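Local coordinates for protein putative GTP pyrophosphokinase (Streptococcus mutans, PDB 3L9D) that probably transfers pyrophosphate from ATP to GTP, the first step in making the alarmone ppGpp, at residues K129-I134 and V153-P158; A106-M111 and I168-Q173. One frame throughout, in Å; residues are numbered along the deposited sequence.

Contact 1: K129-I134 and V153-P158; sequences KDMKVI and VIVEYP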
ATOM      1  N   LYS A 129     -15.557   1.160  10.007  1.00 25.12           N
ATOM      2  CA  LYS A 129     -16.540   2.233   9.917  1.00 25.79           C
ATOM      3  C   LYS A 129     -15.914   3.627  10.004  1.00 25.39           C
ATOM      4  O   LYS A 129     -16.616   4.628   9.837  1.00 26.17           O
ATOM      5  CB  LYS A 129     -17.577   2.094  11.033  1.00 31.61           C
ATOM      6  CG  LYS A 129     -18.822   1.314  10.645  1.00 38.74           C
ATOM      7  CD  LYS A 129     -18.480  -0.088  10.171  1.00 37.66           C
ATOM      8  CE  LYS A 129     -19.668  -0.751   9.460  1.00 38.61           C
ATOM      9  NZ  LYS A 129     -20.925  -0.597  10.254  1.00 57.80           N
ATOM     10  N   ASP A 130     -14.613   3.700  10.285  1.00 18.66           N
ATOM     11  CA  ASP A 130     -13.937   4.990  10.411  1.00 20.31           C
ATOM     12  C   ASP A 130     -13.300   5.434   9.108  1.00 20.12           C
ATOM     13  O   ASP A 130     -12.558   6.406   9.065  1.00 21.64           O
ATOM     14  CB  ASP A 130     -12.876   4.967  11.509  1.00 23.19           C
ATOM     15  CG  ASP A 130     -11.718   4.028  11.191  1.00 26.72           C
ATOM     16  OD1 ASP A 130     -11.920   3.048  10.427  1.00 21.85           O
ATOM     17  OD2 ASP A 130     -10.613   4.267  11.738  1.00 23.71           O
ATOM     18  N   MET A 131     -13.585   4.691   8.051  1.00 23.58           N
ATOM     19  CA  MET A 131     -13.165   5.034   6.713  1.00 21.31           C
ATOM     20  C   MET A 131     -14.115   4.257   5.840  1.00 26.46           C
ATOM     21  O   MET A 131     -14.788   3.345   6.308  1.00 28.31           O
ATOM     22  CB  MET A 131     -11.709   4.612   6.460  1.00 21.09           C
ATOM     23  CG  MET A 131     -11.470   3.110   6.454  1.00 20.68           C
ATOM     24  SD  MET A 131      -9.748   2.571   6.600  1.00 18.00           S
ATOM     25  CE  MET A 131      -9.369   3.086   8.266  1.00 22.65           C
ATOM     26  N   LYS A 132     -14.188   4.621   4.571  1.00 30.94           N
ATOM     27  CA  LYS A 132     -15.001   3.874   3.630  1.00 29.57           C
ATOM     28  C   LYS A 132     -14.146   3.460   2.427  1.00 28.30           C
ATOM     29  O   LYS A 132     -13.457   4.297   1.824  1.00 26.38           O
ATOM     30  CB  LYS A 132     -16.206   4.712   3.189  1.00 28.33           C
ATOM     31  CG  LYS A 132     -17.249   3.919   2.411  1.00 40.78           C
ATOM     32  CD  LYS A 132     -17.147   4.137   0.891  1.00 44.34           C
ATOM     33  CE  LYS A 132     -18.105   3.205   0.122  1.00 40.91           C
ATOM     34  NZ  LYS A 132     -18.392   3.736  -1.231  1.00 38.40           N
ATOM     35  N   VAL A 133     -14.176   2.173   2.098  1.00 21.94           N
ATOM     36  CA  VAL A 133     -13.505   1.671   0.901  1.00 22.62           C
ATOM     37  C   VAL A 133     -14.240   2.128  -0.377  1.00 20.18           C
ATOM     38  O   VAL A 133     -15.420   1.866  -0.536  1.00 25.36           O
ATOM     39  CB  VAL A 133     -13.396   0.134   0.964  1.00 16.59           C
ATOM     40  CG1 VAL A 133     -12.745  -0.418  -0.276  1.00 15.13           C
ATOM     41  CG2 VAL A 133     -12.624  -0.265   2.212  1.00 17.96           C
ATOM     42  N   ILE A 134     -13.556   2.824  -1.279  1.00 19.94           N
ATOM     43  CA  ILE A 134     -14.230   3.315  -2.483  1.00 25.97           C
ATOM     44  C   ILE A 134     -13.649   2.790  -3.781  1.00 25.22           C
ATOM     45  O   ILE A 134     -14.228   3.013  -4.848  1.00 24.95           O
ATOM     46  CB  ILE A 134     -14.250   4.850  -2.602  1.00 26.30           C
ATOM     47  CG1 ILE A 134     -12.831   5.378  -2.699  1.00 20.91           C
ATOM     48  CG2 ILE A 134     -15.029   5.484  -1.451  1.00 33.89           C
ATOM     49  CD1 ILE A 134     -12.771   6.770  -3.196  1.00 28.01           C
ATOM     50  N   VAL A 153      -6.004  -0.317  -2.473  1.00 21.22           N
ATOM     51  CA  VAL A 153      -7.296   0.083  -1.922  1.00 21.13           C
ATOM     52  C   VAL A 153      -7.318   1.588  -1.703  1.00 17.78           C
ATOM     53  O   VAL A 153      -6.385   2.141  -1.147  1.00 16.05           O
ATOM     54  CB  VAL A 153      -7.566  -0.597  -0.568  1.00 17.88           C
ATOM     55  CG1 VAL A 153      -8.916  -0.181  -0.051  1.00 15.29           C
ATOM     56  CG2 VAL A 153      -7.473  -2.116  -0.701  1.00 16.99           C
ATOM     57  N   ILE A 154      -8.375   2.249  -2.156  1.00 13.76           N
ATOM     58  CA  ILE A 154      -8.524   3.660  -1.895  1.00 12.96           C
ATOM     59  C   ILE A 154      -9.623   3.828  -0.855  1.00 15.38           C
ATOM     60  O   ILE A 154     -10.687   3.204  -0.944  1.00 14.31           O
ATOM     61  CB  ILE A 154      -8.841   4.460  -3.176  1.00 16.88           C
ATOM     62  CG1 ILE A 154      -7.743   4.244  -4.233  1.00 17.88           C
ATOM     63  CG2 ILE A 154      -9.008   5.948  -2.860  1.00 12.93           C
ATOM     64  CD1 ILE A 154      -6.318   4.537  -3.754  1.00 13.14           C
ATOM     65  N   VAL A 155      -9.335   4.639   0.153  1.00 13.11           N
ATOM     66  CA  VAL A 155     -10.273   4.877   1.221  1.00 15.08           C
ATOM     67  C   VAL A 155     -10.500   6.374   1.385  1.00 19.69           C
ATOM     68  O   VAL A 155      -9.576   7.171   1.208  1.00 20.34           O
ATOM     69  CB  VAL A 155      -9.821   4.222   2.559  1.00 20.49           C
ATOM     70  CG1 VAL A 155      -9.844   2.692   2.451  1.00 14.28           C
ATOM     71  CG2 VAL A 155      -8.427   4.752   3.025  1.00 19.80           C
ATOM     72  N   GLU A 156     -11.749   6.747   1.656  1.00 22.02           N
ATOM     73  CA  GLU A 156     -12.074   8.091   2.110  1.00 22.89           C
ATOM     74  C   GLU A 156     -11.956   8.077   3.615  1.00 21.40           C
ATOM     75  O   GLU A 156     -12.558   7.228   4.287  1.00 20.72           O
ATOM     76  CB  GLU A 156     -13.504   8.468   1.763  1.00 23.68           C
ATOM     77  CG  GLU A 156     -13.773   8.715   0.327  1.00 30.98           C
ATOM     78  CD  GLU A 156     -15.226   9.062   0.078  1.00 39.74           C
ATOM     79  OE1 GLU A 156     -15.996   9.175   1.061  1.00 41.83           O
ATOM     80  OE2 GLU A 156     -15.594   9.228  -1.102  1.00 42.00           O
ATOM     81  N   TYR A 157     -11.185   9.019   4.142  1.00 20.44           N
ATOM     82  CA  TYR A 157     -10.892   9.072   5.561  1.00 18.75           C
ATOM     83  C   TYR A 157     -11.209  10.458   6.087  1.00 21.43           C
ATOM     84  O   TYR A 157     -10.655  11.448   5.606  1.00 22.18           O
ATOM     85  CB  TYR A 157      -9.426   8.729   5.822  1.00 15.52           C
ATOM     86  CG  TYR A 157      -9.124   8.642   7.283  1.00 22.06           C
ATOM     87  CD1 TYR A 157      -9.498   7.523   8.020  1.00 25.11           C
ATOM     88  CD2 TYR A 157      -8.495   9.688   7.949  1.00 20.99           C
ATOM     89  CE1 TYR A 157      -9.232   7.443   9.386  1.00 24.64           C
ATOM     90  CE2 TYR A 157      -8.235   9.618   9.321  1.00 20.88           C
ATOM     91  CZ  TYR A 157      -8.600   8.489  10.019  1.00 20.86           C
ATOM     92  OH  TYR A 157      -8.351   8.404  11.361  1.00 25.78           O
ATOM     93  N   PRO A 158     -12.142  10.542   7.045  1.00 23.57           N
ATOM     94  CA  PRO A 158     -12.465  11.834   7.645  1.00 23.72           C
ATOM     95  C   PRO A 158     -11.434  12.197   8.695  1.00 26.23           C
ATOM     96  O   PRO A 158     -11.229  11.445   9.655  1.00 29.93           O
ATOM     97  CB  PRO A 158     -13.825  11.586   8.299  1.00 23.29           C
ATOM     98  CG  PRO A 158     -14.392  10.402   7.582  1.00 26.91           C
ATOM     99  CD  PRO A 158     -13.197   9.546   7.291  1.00 27.15           C
TER

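Contact 2: A106-M111 and I168-Q173; sequences AGLRIM and IMAEIQ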
ATOM      1  N   ALA A 106      -2.150  10.795   0.532  1.00 24.27           N
ATOM      2  CA  ALA A 106      -1.709   9.950   1.629  1.00 21.49           C
ATOM      3  C   ALA A 106      -1.525   8.556   1.057  1.00 18.36           C
ATOM      4  O   ALA A 106      -2.407   8.052   0.356  1.00 16.42           O
ATOM      5  CB  ALA A 106      -2.728   9.938   2.742  1.00 16.56           C
ATOM      6  N   GLY A 107      -0.384   7.938   1.345  1.00 14.60           N
ATOM      7  CA  GLY A 107      -0.133   6.588   0.878  1.00 17.16           C
ATOM      8  C   GLY A 107       0.294   5.658   1.996  1.00 19.93           C
ATOM      9  O   GLY A 107       1.200   5.988   2.758  1.00 18.81           O
ATOM     10  N   LEU A 108      -0.353   4.498   2.107  1.00 17.83           N
ATOM     11  CA  LEU A 108      -0.018   3.551   3.161  1.00 16.33           C
ATOM     12  C   LEU A 108       0.338   2.183   2.624  1.00 19.45           C
ATOM     13  O   LEU A 108      -0.149   1.767   1.579  1.00 23.56           O
ATOM     14  CB  LEU A 108      -1.152   3.432   4.172  1.00 19.64           C
ATOM     15  CG  LEU A 108      -1.162   4.533   5.232  1.00 19.69           C
ATOM     16  CD1 LEU A 108      -2.373   5.401   5.097  1.00 17.22           C
ATOM     17  CD2 LEU A 108      -1.074   3.916   6.623  1.00 17.96           C
ATOM     18  N   ARG A 109       1.190   1.479   3.351  1.00 18.29           N
ATOM     19  CA  ARG A 109       1.599   0.147   2.946  1.00 23.30           C
ATOM     20  C   ARG A 109       1.402  -0.850   4.066  1.00 20.14           C
ATOM     21  O   ARG A 109       1.947  -0.682   5.140  1.00 21.09           O
ATOM     22  CB  ARG A 109       3.062   0.135   2.524  1.00 23.33           C
ATOM     23  CG  ARG A 109       3.310   0.922   1.286  1.00 24.88           C
ATOM     24  CD  ARG A 109       4.474   0.355   0.523  1.00 29.53           C
ATOM     25  NE  ARG A 109       4.632   1.087  -0.729  1.00 38.64           N
ATOM     26  CZ  ARG A 109       5.780   1.620  -1.136  1.00 38.71           C
ATOM     27  NH1 ARG A 109       6.872   1.485  -0.378  1.00 30.48           N
ATOM     28  NH2 ARG A 109       5.830   2.280  -2.298  1.00 33.66           N
ATOM     29  N   ILE A 110       0.629  -1.896   3.800  1.00 21.41           N
ATOM     30  CA  ILE A 110       0.447  -2.965   4.765  1.00 19.26           C
ATOM     31  C   ILE A 110       1.237  -4.168   4.282  1.00 20.91           C
ATOM     32  O   ILE A 110       0.896  -4.774   3.261  1.00 25.30           O
ATOM     33  CB  ILE A 110      -1.044  -3.287   4.953  1.00 16.04           C
ATOM     34  CG1 ILE A 110      -1.766  -2.031   5.476  1.00 17.48           C
ATOM     35  CG2 ILE A 110      -1.234  -4.475   5.869  1.00 13.89           C
ATOM     36  CD1 ILE A 110      -3.275  -2.167   5.700  1.00 13.26           C
ATOM     37  N   MET A 111       2.316  -4.484   4.990  1.00 21.16           N
ATOM     38  CA  MET A 111       3.162  -5.631   4.654  1.00 17.42           C
ATOM     39  C   MET A 111       2.625  -6.912   5.288  1.00 18.28           C
ATOM     40  O   MET A 111       2.525  -7.021   6.508  1.00 21.94           O
ATOM     41  CB  MET A 111       4.610  -5.382   5.091  1.00 19.16           C
ATOM     42  CG  MET A 111       5.589  -5.226   3.931  1.00 24.33           C
ATOM     43  SD  MET A 111       5.158  -3.861   2.816  1.00 25.29           S
ATOM     44  CE  MET A 111       5.485  -2.453   3.882  1.00 22.96           C
ATOM     45  N   ILE A 168     -10.335  13.226   3.180  1.00 21.60           N
ATOM     46  CA  ILE A 168      -9.198  12.975   2.274  1.00 19.81           C
ATOM     47  C   ILE A 168      -9.172  11.538   1.725  1.00 21.15           C
ATOM     48  O   ILE A 168      -9.777  10.636   2.280  1.00 20.67           O
ATOM     49  CB  ILE A 168      -7.840  13.288   2.952  1.00 21.86           C
ATOM     50  CG1 ILE A 168      -7.578  12.341   4.128  1.00 15.52           C
ATOM     51  CG2 ILE A 168      -7.803  14.742   3.427  1.00 20.38           C
ATOM     52  CD1 ILE A 168      -6.806  11.123   3.778  1.00 15.21           C
ATOM     53  N   MET A 169      -8.464  11.316   0.627  1.00 23.92           N
ATOM     54  CA  MET A 169      -8.339   9.960   0.108  1.00 21.42           C
ATOM     55  C   MET A 169      -6.935   9.428   0.337  1.00 18.64           C
ATOM     56  O   MET A 169      -5.951  10.134   0.123  1.00 17.75           O
ATOM     57  CB  MET A 169      -8.700   9.899  -1.376  1.00 21.49           C
ATOM     58  CG  MET A 169     -10.191   9.705  -1.651  1.00 21.64           C
ATOM     59  SD  MET A 169     -10.512   9.510  -3.419  1.00 21.32           S
ATOM     60  CE  MET A 169     -10.471  11.213  -3.964  1.00 20.96           C
ATOM     61  N   ALA A 170      -6.853   8.188   0.793  1.00 15.82           N
ATOM     62  CA  ALA A 170      -5.569   7.557   1.019  1.00 19.56           C
ATOM     63  C   ALA A 170      -5.445   6.298   0.157  1.00 20.94           C
ATOM     64  O   ALA A 170      -6.416   5.559  -0.027  1.00 17.02           O
ATOM     65  CB  ALA A 170      -5.397   7.221   2.483  1.00 15.73           C
ATOM     66  N   GLU A 171      -4.258   6.056  -0.386  1.00 18.96           N
ATOM     67  CA  GLU A 171      -4.036   4.795  -1.069  1.00 15.92           C
ATOM     68  C   GLU A 171      -3.300   3.784  -0.188  1.00 17.28           C
ATOM     69  O   GLU A 171      -2.153   3.999   0.208  1.00 19.27           O
ATOM     70  CB  GLU A 171      -3.271   5.003  -2.355  1.00 15.51           C
ATOM     71  CG  GLU A 171      -2.757   3.694  -2.894  1.00 16.46           C
ATOM     72  CD  GLU A 171      -2.293   3.805  -4.317  1.00 22.35           C
ATOM     73  OE1 GLU A 171      -1.068   3.987  -4.519  1.00 19.58           O
ATOM     74  OE2 GLU A 171      -3.162   3.715  -5.229  1.00 24.73           O
ATOM     75  N   ILE A 172      -3.979   2.692   0.129  1.00 13.52           N
ATOM     76  CA  ILE A 172      -3.391   1.600   0.880  1.00 13.69           C
ATOM     77  C   ILE A 172      -2.920   0.500  -0.061  1.00 17.56           C
ATOM     78  O   ILE A 172      -3.716  -0.101  -0.784  1.00 20.83           O
ATOM     79  CB  ILE A 172      -4.432   1.004   1.834  1.00 11.83           C
ATOM     80  CG1 ILE A 172      -4.978   2.092   2.743  1.00 13.76           C
ATOM     81  CG2 ILE A 172      -3.836  -0.113   2.660  1.00 12.31           C
ATOM     82  CD1 ILE A 172      -6.326   1.761   3.328  1.00 14.89           C
ATOM     83  N   GLN A 173      -1.627   0.222  -0.074  1.00 19.73           N
ATOM     84  CA  GLN A 173      -1.150  -0.930  -0.835  1.00 20.61           C
ATOM     85  C   GLN A 173      -0.817  -2.075   0.089  1.00 20.67           C
ATOM     86  O   GLN A 173      -0.177  -1.870   1.128  1.00 24.07           O
ATOM     87  CB  GLN A 173       0.055  -0.575  -1.703  1.00 19.75           C
ATOM     88  CG  GLN A 173      -0.324   0.351  -2.841  1.00 23.25           C
ATOM     89  CD  GLN A 173       0.833   0.643  -3.745  1.00 26.16           C
ATOM     90  OE1 GLN A 173       1.629  -0.242  -4.050  1.00 28.62           O
ATOM     91  NE2 GLN A 173       0.946   1.891  -4.178  1.00 25.08           N
TER

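Contact 1: K129-I134 and V153-P158
Lys132 and Glu156 face each other as a hydrogen-bonded antiparallel pair, and their backbones exchange two bonds. Lys132 N gives its hydrogen to Glu156 O at 3.1 Å, and Glu156 N returns one to Lys132 O at 3.0 Å; both donors lie in the plane of the carbonyl they reach. Two residues on, Ile134 N meets Ile154 O at 2.9 Å with a nearly straight N-H...O angle of 174°. Lys132 O also receives a CA-H...O contact from Val155 CA, and Met131 CA makes a similar one to Glu156 O, so each of these two oxygens has a second, weaker donor.

Next to the Lys132-Glu156 pair, Val133 and Val155 form a non-hydrogen-bonded pair. Val133 divides its branches: CG1, anti to the backbone N (chi1 178°), reaches Val153 CG1 at 3.8 Å, while CG2 turns to Val155 CG1. On the other face Ile134 CG2 rests 3.8 Å from Glu156 OE2, its side chain roughly perpendicular to the extended glutamate.

Just ahead of strand 132-139, Met131 CB lies in the plane of the Tyr157 ring, 4.0 Å from CD1 at its edge. The carboxylate of Asp130 stands 82° to that ring, but its charge is answered by salt bridges to Lys54 and Arg128, and Tyr157 OH bonds to Glu50. The chemistry thus implies a hairpin zipped by its backbone, whose polar side chains at the open end, away from the connection between the two strands, are committed mainly to helix 42-64.

Contact 2: A106-M111 and I168-Q173
Four backbone hydrogen bonds join Ala106-Ile110 to Glu171 and Gln173 in the alternating pattern of parallel strands. Glu171 N reaches Ala106 O at 2.8 Å, and Leu108 N comes back to Glu171 O at 2.7 Å; Gln173 repeats this, giving its N-H to Leu108 O and receiving that of Ile110 at Gln173 O. The N-H...O angles run from 161° to 172°. CA-H...O contacts supplement these bonds, among them Arg109 CA to Gln173 O at 3.2 Å.

Apolar contacts gather on the face carrying Ala106, Leu108, Ala170 and Ile172. The two alanine methyls meet at 3.8 Å, CB to CB. Farther along, Ile110 CD1 touches Ile172 CG2 at 3.7 Å; that branch of Ile172 is anti to its own backbone N. Helix 42-64 lies over this face, with Leu51 against Leu108 and Phe55 against Ile172.

Polar side chains occupy the face of Arg109, Glu171 and Gln173. Within strand 164-176, Gln173 NE2 bonds to Glu171 OE1 at 2.9 Å, approaching from above the carboxylate plane, 53° out of it. Gln173 OE1 has weak bonds to Arg175 and Ser150, so both ends of the amide are engaged, which probably restricts its rotation. The chemistry implies a two-sided sheet: main-chain bonds fix the register, one face is apolar and packs against helix 42-64, and on the other Gln173 links to Glu171 beside Arg109.

In the fold
Both contacts belong to one five-stranded mixed sheet, in which strands 150-161 and 164-176 are neighbours. Contact 2 lies in its interior, about 5 Å from the chain centre to the contact's centre; contact 1 lies about 14 Å out, at outermost strand 132-139, and is only partly buried. The contacts are bonded directly, Val153 O to Ile172 N and Tyr157 N to Ile168 O, both 2.8 Å, and Ile134 CD1 packs on Met169 SD. Topology separates them: contact 1 is an antiparallel hairpin nested within the chain segment that parallel contact 2 closes. Helix 42-64 covers both, Leu51 and Phe55 packing at each, and adds Lys54 and Glu50 as polar partners at contact 1.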